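PDB 3NIQ: guanidinopropionase from Pseudomonas aeruginosa, which hydrolyses 3-guanidinopropanoate to beta-alanine and urea with the help of two manganese ions per subunit, and works as a homohexamer. Local coordinates for residues P180-R189 with C204-E212; G116-G124 with M303-A314. All coordinates share one frame; numbering follows the deposited sequence.

The eight-stranded parallel sheet of this arginase-family subunit is built up by two kinds of packing, and the two contacts exemplify one each. Contact 1 joins neighbouring strands, 183-188 and the outermost 207-210, through main-chain hydrogen bonds flanked by mixed side chains; it is partly buried, and its far end runs close to the manganese site and to a second subunit. Contact 2 lies deeper, against strand 118-123 in the other half of the same sheet, where segment 303-314 of helix 294-317 packs almost wholly through apolar side chains. The two do not touch: one is strand-to-strand hydrogen bonding at the sheet edge, the other helix-on-sheet packing in the interior.

Contact 1: P180-R189 with C204-E212; sequences PLRTVQIGIR and CGIRVIHME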
# COMPACT_ATOMS: atom_id res chain seq x y z
N PRO A 180 -39.91 -13.38 -7.80
CA PRO A 180 -39.41 -13.56 -6.44
C PRO A 180 -39.45 -15.01 -5.91
O PRO A 180 -38.61 -15.37 -5.08
CB PRO A 180 -40.29 -12.61 -5.61
CG PRO A 180 -41.51 -12.44 -6.39
CD PRO A 180 -41.12 -12.54 -7.84
N LEU A 181 -40.38 -15.84 -6.38
CA LEU A 181 -40.40 -17.26 -5.94
C LEU A 181 -39.28 -18.08 -6.53
O LEU A 181 -38.98 -19.15 -6.03
CB LEU A 181 -41.73 -17.96 -6.29
CG LEU A 181 -42.70 -18.16 -5.12
CD1 LEU A 181 -43.28 -16.81 -4.70
CD2 LEU A 181 -43.80 -19.12 -5.51
N ARG A 182 -38.67 -17.60 -7.61
CA ARG A 182 -37.51 -18.26 -8.14
C ARG A 182 -36.24 -17.44 -7.84
O ARG A 182 -35.29 -17.46 -8.61
CB ARG A 182 -37.67 -18.56 -9.63
CG ARG A 182 -38.83 -19.54 -9.89
CD ARG A 182 -38.74 -20.22 -11.27
NE ARG A 182 -38.57 -19.26 -12.34
CZ ARG A 182 -37.41 -19.05 -12.97
NH1 ARG A 182 -36.29 -19.73 -12.65
NH2 ARG A 182 -37.38 -18.16 -13.93
N THR A 183 -36.24 -16.73 -6.72
CA THR A 183 -35.08 -15.96 -6.29
C THR A 183 -34.55 -16.50 -4.98
O THR A 183 -35.29 -16.70 -4.02
CB THR A 183 -35.43 -14.47 -6.18
OG1 THR A 183 -35.92 -14.01 -7.45
CG2 THR A 183 -34.21 -13.63 -5.76
N VAL A 184 -33.25 -16.76 -4.96
CA VAL A 184 -32.60 -17.21 -3.74
C VAL A 184 -31.33 -16.37 -3.52
O VAL A 184 -30.54 -16.16 -4.46
CB VAL A 184 -32.35 -18.74 -3.73
CG1 VAL A 184 -31.52 -19.18 -4.94
CG2 VAL A 184 -31.68 -19.19 -2.38
N GLN A 185 -31.19 -15.86 -2.30
CA GLN A 185 -30.07 -14.97 -1.94
C GLN A 185 -29.22 -15.67 -0.89
O GLN A 185 -29.76 -16.19 0.08
CB GLN A 185 -30.59 -13.63 -1.42
CG GLN A 185 -31.56 -12.94 -2.40
CD GLN A 185 -32.08 -11.64 -1.84
OE1 GLN A 185 -32.64 -11.61 -0.75
NE2 GLN A 185 -31.87 -10.56 -2.57
N ILE A 186 -27.91 -15.70 -1.12
CA ILE A 186 -26.99 -16.47 -0.29
C ILE A 186 -25.85 -15.62 0.26
O ILE A 186 -25.15 -14.95 -0.51
CB ILE A 186 -26.35 -17.63 -1.10
CG1 ILE A 186 -27.43 -18.50 -1.77
CG2 ILE A 186 -25.46 -18.45 -0.18
CD1 ILE A 186 -26.91 -19.54 -2.73
N GLY A 187 -25.67 -15.64 1.58
CA GLY A 187 -24.54 -14.98 2.21
C GLY A 187 -24.89 -13.75 3.04
O GLY A 187 -24.00 -13.13 3.62
N ILE A 188 -26.19 -13.41 3.11
CA ILE A 188 -26.68 -12.22 3.78
C ILE A 188 -26.20 -12.13 5.24
O ILE A 188 -26.35 -13.09 5.99
CB ILE A 188 -28.23 -12.15 3.75
CG1 ILE A 188 -28.78 -12.43 2.33
CG2 ILE A 188 -28.71 -10.81 4.28
CD1 ILE A 188 -28.36 -11.42 1.28
N ARG A 189 -25.62 -10.99 5.61
CA ARG A 189 -25.08 -10.81 6.98
C ARG A 189 -24.76 -9.34 7.33
O ARG A 189 -24.68 -8.47 6.47
CB ARG A 189 -23.81 -11.63 7.14
CG ARG A 189 -22.66 -11.09 6.28
CD ARG A 189 -21.44 -11.94 6.37
NE ARG A 189 -20.34 -11.31 5.62
CZ ARG A 189 -20.16 -11.47 4.31
NH1 ARG A 189 -20.97 -12.27 3.62
NH2 ARG A 189 -19.14 -10.86 3.71
N CYS A 204 -42.57 -11.13 -0.49
CA CYS A 204 -42.35 -11.55 -1.87
C CYS A 204 -42.13 -13.04 -2.05
O CYS A 204 -42.27 -13.55 -3.14
CB CYS A 204 -41.16 -10.76 -2.48
SG CYS A 204 -41.65 -9.05 -2.75
N GLY A 205 -41.78 -13.73 -0.97
CA GLY A 205 -41.49 -15.17 -1.02
C GLY A 205 -40.06 -15.49 -1.45
O GLY A 205 -39.79 -16.59 -1.93
N ILE A 206 -39.16 -14.52 -1.33
CA ILE A 206 -37.76 -14.75 -1.71
C ILE A 206 -37.14 -15.73 -0.72
O ILE A 206 -37.34 -15.62 0.49
CB ILE A 206 -36.95 -13.44 -1.73
CG1 ILE A 206 -37.51 -12.47 -2.78
CG2 ILE A 206 -35.45 -13.70 -2.01
CD1 ILE A 206 -37.02 -11.03 -2.59
N ARG A 207 -36.39 -16.70 -1.22
CA ARG A 207 -35.64 -17.54 -0.31
C ARG A 207 -34.33 -16.82 0.08
O ARG A 207 -33.50 -16.49 -0.79
CB ARG A 207 -35.32 -18.90 -0.93
CG ARG A 207 -34.47 -19.82 -0.03
CD ARG A 207 -35.31 -20.35 1.18
NE ARG A 207 -34.63 -21.47 1.83
CZ ARG A 207 -33.87 -21.37 2.91
NH1 ARG A 207 -33.70 -20.18 3.50
NH2 ARG A 207 -33.27 -22.45 3.40
N VAL A 208 -34.16 -16.59 1.38
CA VAL A 208 -32.98 -15.87 1.87
C VAL A 208 -32.15 -16.78 2.73
O VAL A 208 -32.58 -17.21 3.81
CB VAL A 208 -33.35 -14.61 2.68
CG1 VAL A 208 -32.09 -13.95 3.21
CG2 VAL A 208 -34.11 -13.61 1.81
N ILE A 209 -30.95 -17.10 2.25
CA ILE A 209 -30.04 -17.93 3.03
C ILE A 209 -28.97 -17.03 3.62
O ILE A 209 -27.93 -16.78 3.00
CB ILE A 209 -29.47 -19.09 2.20
CG1 ILE A 209 -30.63 -19.95 1.67
CG2 ILE A 209 -28.49 -19.92 3.04
CD1 ILE A 209 -30.22 -21.03 0.67
N HIS A 210 -29.26 -16.53 4.82
CA HIS A 210 -28.28 -15.76 5.59
C HIS A 210 -26.99 -16.52 5.80
O HIS A 210 -26.98 -17.75 5.79
CB HIS A 210 -28.87 -15.37 6.96
CG HIS A 210 -29.92 -14.30 6.87
ND1 HIS A 210 -31.24 -14.57 6.61
CD2 HIS A 210 -29.83 -12.95 7.00
CE1 HIS A 210 -31.93 -13.45 6.59
NE2 HIS A 210 -31.10 -12.45 6.82
N MET A 211 -25.90 -15.78 6.02
CA MET A 211 -24.60 -16.40 6.29
C MET A 211 -24.69 -17.50 7.35
O MET A 211 -24.09 -18.57 7.20
CB MET A 211 -23.59 -15.33 6.76
CG MET A 211 -22.20 -15.83 6.77
SD MET A 211 -21.55 -16.11 5.11
CE MET A 211 -20.15 -17.12 5.54
N GLU A 212 -25.45 -17.23 8.41
CA GLU A 212 -25.58 -18.19 9.51
C GLU A 212 -26.17 -19.50 9.02
O GLU A 212 -25.68 -20.57 9.36
CB GLU A 212 -26.45 -17.62 10.64
CG GLU A 212 -25.82 -16.45 11.41
CD GLU A 212 -25.71 -15.14 10.60
OE1 GLU A 212 -26.57 -14.87 9.73
OE2 GLU A 212 -24.75 -14.38 10.85
O HOH W 1 -38.47 -18.64 -3.15
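Val184 and Arg207 are paired across two parallel neighbouring strands, and CG2 of Val184 lies 3.7 Å from CG of Arg207. With CG anti to the backbone N (chi1 178°) and a bend at chi2, the arginine first passes the valine, then bends away from it and runs alongside Ile209 of its own strand, whose CG1 lies over one face of the guanidinium, offset toward its rim; Glu213 and Glu225 take up its charge. On the same side of the sheet, CD1 of Ile209 meets Val184 CG2 at 3.8 Å.

Gln185 and Val208 point to the opposite face. The glutamine, extended beyond CG, slants across Ile206 and Val208, its OE1 packed 3.6 Å from Val208 CG2 and buried without a polar partner in the model, while NE2 is bonded to His146. Farther along, the side chains of Ile188 and Val208 cross at about a right angle, CG1 against CG1, and Ile188 CG2 lies 3.6 Å from CD2 of His210.

Between these faces the main chains zip together, as in the short bond from Ile209 N to Gln185 O (2.6 Å). Where helix 211-230 begins, Met211 N reaches Ile188 O at 2.7 Å, nearly straight at hydrogen, and Glu212 is held by His73 and Arg270 of a second subunit; at the other end one water bridges Leu181 O and Gly205 O.

The pair belongs to a beta-alpha-beta unit connected through helix 199-204. Strand 142-147 flanks 183-188 on its other side, helix 211-230 packs on the Val184 face, and helix 168-174 meets Pro180 and Ile206.

Contact 2: G116-G124 with M303-A314; sequences GTLPLSVGG and MFELLCLLAESA
Leu120, on a strand within the parallel sheet of the alpha/beta arginase fold, is the main apolar knob set against helix 303-314. Strand and helix run nearly antiparallel (171°), with their axes 9.5 Å apart, the layered packing of a helix on a sheet.

Aliphatic contacts make up most of it. CG of Leu120 stands anti to its backbone N (chi1 174°), which sends the two methyls in among four helix residues: CD1 lies 4.1 Å from CB of Leu306, CD2 lies 3.6 Å from CB of Leu307, and the side chains of Met303 and Leu310 slant across it. Strands 37-42 and 277-283 flank 118-123, and their Leu39 and Ala280 also touch Leu120. Leu118 extends the seam toward the C-terminal end of the helix, its CD1 resting 3.9 Å from CB of Ala314.

Contacts of carbon with main-chain oxygen are the second kind. Leu120 CD2 presses to 3.3 Å from Met303 O, a carbonyl already engaged by Leu307 N within the helix.

The thioether of Met303 supplies the last kind: fully extended, the side chain crosses Val122 at about a right angle, and its SD lies 3.6 Å and its CE 3.5 Å from Val122 CG2.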
# COMPACT_ATOMS: atom_id res chain seq x y z
N GLY A 116 -29.67 -12.26 -29.36
CA GLY A 116 -29.68 -13.60 -28.79
C GLY A 116 -28.36 -13.91 -28.07
O GLY A 116 -28.04 -15.06 -27.82
N THR A 117 -27.60 -12.88 -27.72
CA THR A 117 -26.31 -13.07 -27.03
C THR A 117 -26.53 -13.10 -25.50
O THR A 117 -27.27 -12.28 -24.96
CB THR A 117 -25.33 -11.95 -27.45
OG1 THR A 117 -25.23 -11.92 -28.88
CG2 THR A 117 -23.93 -12.15 -26.87
N LEU A 118 -25.91 -14.06 -24.81
CA LEU A 118 -25.97 -14.11 -23.35
C LEU A 118 -24.89 -13.19 -22.76
O LEU A 118 -23.74 -13.32 -23.11
CB LEU A 118 -25.77 -15.53 -22.83
CG LEU A 118 -26.67 -16.64 -23.37
CD1 LEU A 118 -26.45 -17.92 -22.58
CD2 LEU A 118 -28.14 -16.23 -23.31
N PRO A 119 -25.29 -12.27 -21.87
CA PRO A 119 -24.34 -11.33 -21.29
C PRO A 119 -23.65 -11.86 -20.02
O PRO A 119 -24.30 -12.37 -19.10
CB PRO A 119 -25.20 -10.11 -20.96
CG PRO A 119 -26.55 -10.75 -20.57
CD PRO A 119 -26.69 -11.97 -21.47
N LEU A 120 -22.34 -11.70 -19.97
CA LEU A 120 -21.59 -11.98 -18.77
C LEU A 120 -20.90 -10.66 -18.43
O LEU A 120 -19.99 -10.24 -19.14
CB LEU A 120 -20.57 -13.10 -19.00
CG LEU A 120 -19.62 -13.34 -17.80
CD1 LEU A 120 -20.37 -13.44 -16.47
CD2 LEU A 120 -18.80 -14.61 -18.00
N SER A 121 -21.38 -10.00 -17.38
CA SER A 121 -21.08 -8.58 -17.17
C SER A 121 -20.27 -8.35 -15.91
O SER A 121 -20.41 -9.10 -14.92
CB SER A 121 -22.38 -7.76 -17.09
OG SER A 121 -23.15 -7.93 -18.27
N VAL A 122 -19.43 -7.33 -15.95
CA VAL A 122 -18.62 -6.93 -14.78
C VAL A 122 -18.99 -5.50 -14.43
O VAL A 122 -18.94 -4.64 -15.28
CB VAL A 122 -17.11 -7.02 -15.07
CG1 VAL A 122 -16.28 -6.63 -13.84
CG2 VAL A 122 -16.73 -8.45 -15.54
N GLY A 123 -19.41 -5.27 -13.18
CA GLY A 123 -19.72 -3.91 -12.72
C GLY A 123 -18.46 -3.23 -12.21
O GLY A 123 -17.37 -3.82 -12.27
N GLY A 124 -18.57 -2.02 -11.67
CA GLY A 124 -19.86 -1.37 -11.42
C GLY A 124 -20.48 -1.87 -10.13
O GLY A 124 -20.20 -3.00 -9.69
N MET A 303 -15.76 -14.73 -12.89
CA MET A 303 -16.22 -14.48 -14.25
C MET A 303 -15.97 -15.72 -15.11
O MET A 303 -16.87 -16.20 -15.82
CB MET A 303 -15.47 -13.28 -14.84
CG MET A 303 -16.00 -12.83 -16.22
SD MET A 303 -15.17 -11.38 -16.84
CE MET A 303 -16.35 -10.85 -18.09
N PHE A 304 -14.75 -16.25 -15.05
CA PHE A 304 -14.43 -17.48 -15.76
C PHE A 304 -15.30 -18.67 -15.31
O PHE A 304 -15.78 -19.44 -16.15
CB PHE A 304 -12.96 -17.84 -15.63
CG PHE A 304 -12.57 -19.05 -16.45
CD1 PHE A 304 -12.42 -18.96 -17.82
CD2 PHE A 304 -12.37 -20.28 -15.84
CE1 PHE A 304 -12.09 -20.07 -18.59
CE2 PHE A 304 -12.02 -21.41 -16.62
CZ PHE A 304 -11.88 -21.29 -17.97
N GLU A 305 -15.49 -18.83 -13.99
CA GLU A 305 -16.32 -19.94 -13.50
C GLU A 305 -17.72 -19.85 -14.14
O GLU A 305 -18.27 -20.85 -14.60
CB GLU A 305 -16.48 -19.91 -11.98
CG GLU A 305 -15.19 -19.98 -11.17
CD GLU A 305 -14.66 -21.39 -11.05
OE1 GLU A 305 -15.43 -22.35 -11.31
OE2 GLU A 305 -13.47 -21.54 -10.70
N LEU A 306 -18.27 -18.64 -14.16
CA LEU A 306 -19.60 -18.37 -14.72
C LEU A 306 -19.65 -18.52 -16.24
O LEU A 306 -20.65 -18.99 -16.79
CB LEU A 306 -20.06 -16.96 -14.35
CG LEU A 306 -20.41 -16.74 -12.89
CD1 LEU A 306 -20.49 -15.23 -12.61
CD2 LEU A 306 -21.70 -17.45 -12.50
N LEU A 307 -18.56 -18.12 -16.90
CA LEU A 307 -18.45 -18.24 -18.35
C LEU A 307 -18.61 -19.70 -18.78
O LEU A 307 -19.29 -20.01 -19.75
CB LEU A 307 -17.11 -17.70 -18.86
CG LEU A 307 -16.69 -18.04 -20.29
CD1 LEU A 307 -17.73 -17.57 -21.31
CD2 LEU A 307 -15.33 -17.42 -20.63
N CYS A 308 -17.97 -20.59 -18.05
CA CYS A 308 -18.02 -22.00 -18.40
C CYS A 308 -19.46 -22.50 -18.40
O CYS A 308 -19.85 -23.27 -19.27
CB CYS A 308 -17.15 -22.83 -17.46
SG CYS A 308 -15.37 -22.52 -17.71
N LEU A 309 -20.24 -22.04 -17.43
CA LEU A 309 -21.64 -22.47 -17.33
C LEU A 309 -22.52 -21.81 -18.37
O LEU A 309 -23.41 -22.46 -18.93
CB LEU A 309 -22.19 -22.22 -15.93
CG LEU A 309 -21.40 -22.82 -14.77
CD1 LEU A 309 -22.15 -22.60 -13.47
CD2 LEU A 309 -21.14 -24.32 -15.01
N LEU A 310 -22.29 -20.53 -18.65
CA LEU A 310 -23.04 -19.87 -19.70
C LEU A 310 -22.72 -20.44 -21.08
O LEU A 310 -23.60 -20.55 -21.93
CB LEU A 310 -22.77 -18.36 -19.72
CG LEU A 310 -23.24 -17.57 -18.50
CD1 LEU A 310 -22.61 -16.17 -18.54
CD2 LEU A 310 -24.78 -17.45 -18.52
N ALA A 311 -21.45 -20.77 -21.32
CA ALA A 311 -21.08 -21.44 -22.56
C ALA A 311 -21.95 -22.68 -22.78
O ALA A 311 -22.46 -22.88 -23.88
CB ALA A 311 -19.60 -21.81 -22.56
N GLU A 312 -22.10 -23.51 -21.75
CA GLU A 312 -22.93 -24.72 -21.87
C GLU A 312 -24.39 -24.39 -22.18
O GLU A 312 -25.00 -25.05 -23.01
CB GLU A 312 -22.84 -25.60 -20.62
CG GLU A 312 -21.51 -26.32 -20.46
CD GLU A 312 -21.60 -27.54 -19.56
OE1 GLU A 312 -20.95 -28.56 -19.89
OE2 GLU A 312 -22.28 -27.49 -18.51
N SER A 313 -24.95 -23.38 -21.52
CA SER A 313 -26.33 -22.98 -21.81
C SER A 313 -26.45 -22.48 -23.23
O SER A 313 -27.36 -22.88 -23.95
CB SER A 313 -26.84 -21.92 -20.82
OG SER A 313 -27.05 -22.49 -19.54
N ALA A 314 -25.53 -21.62 -23.66
CA ALA A 314 -25.55 -21.10 -25.02
C ALA A 314 -25.39 -22.23 -26.05
O ALA A 314 -25.93 -22.16 -27.16
CB ALA A 314 -24.49 -20.03 -25.24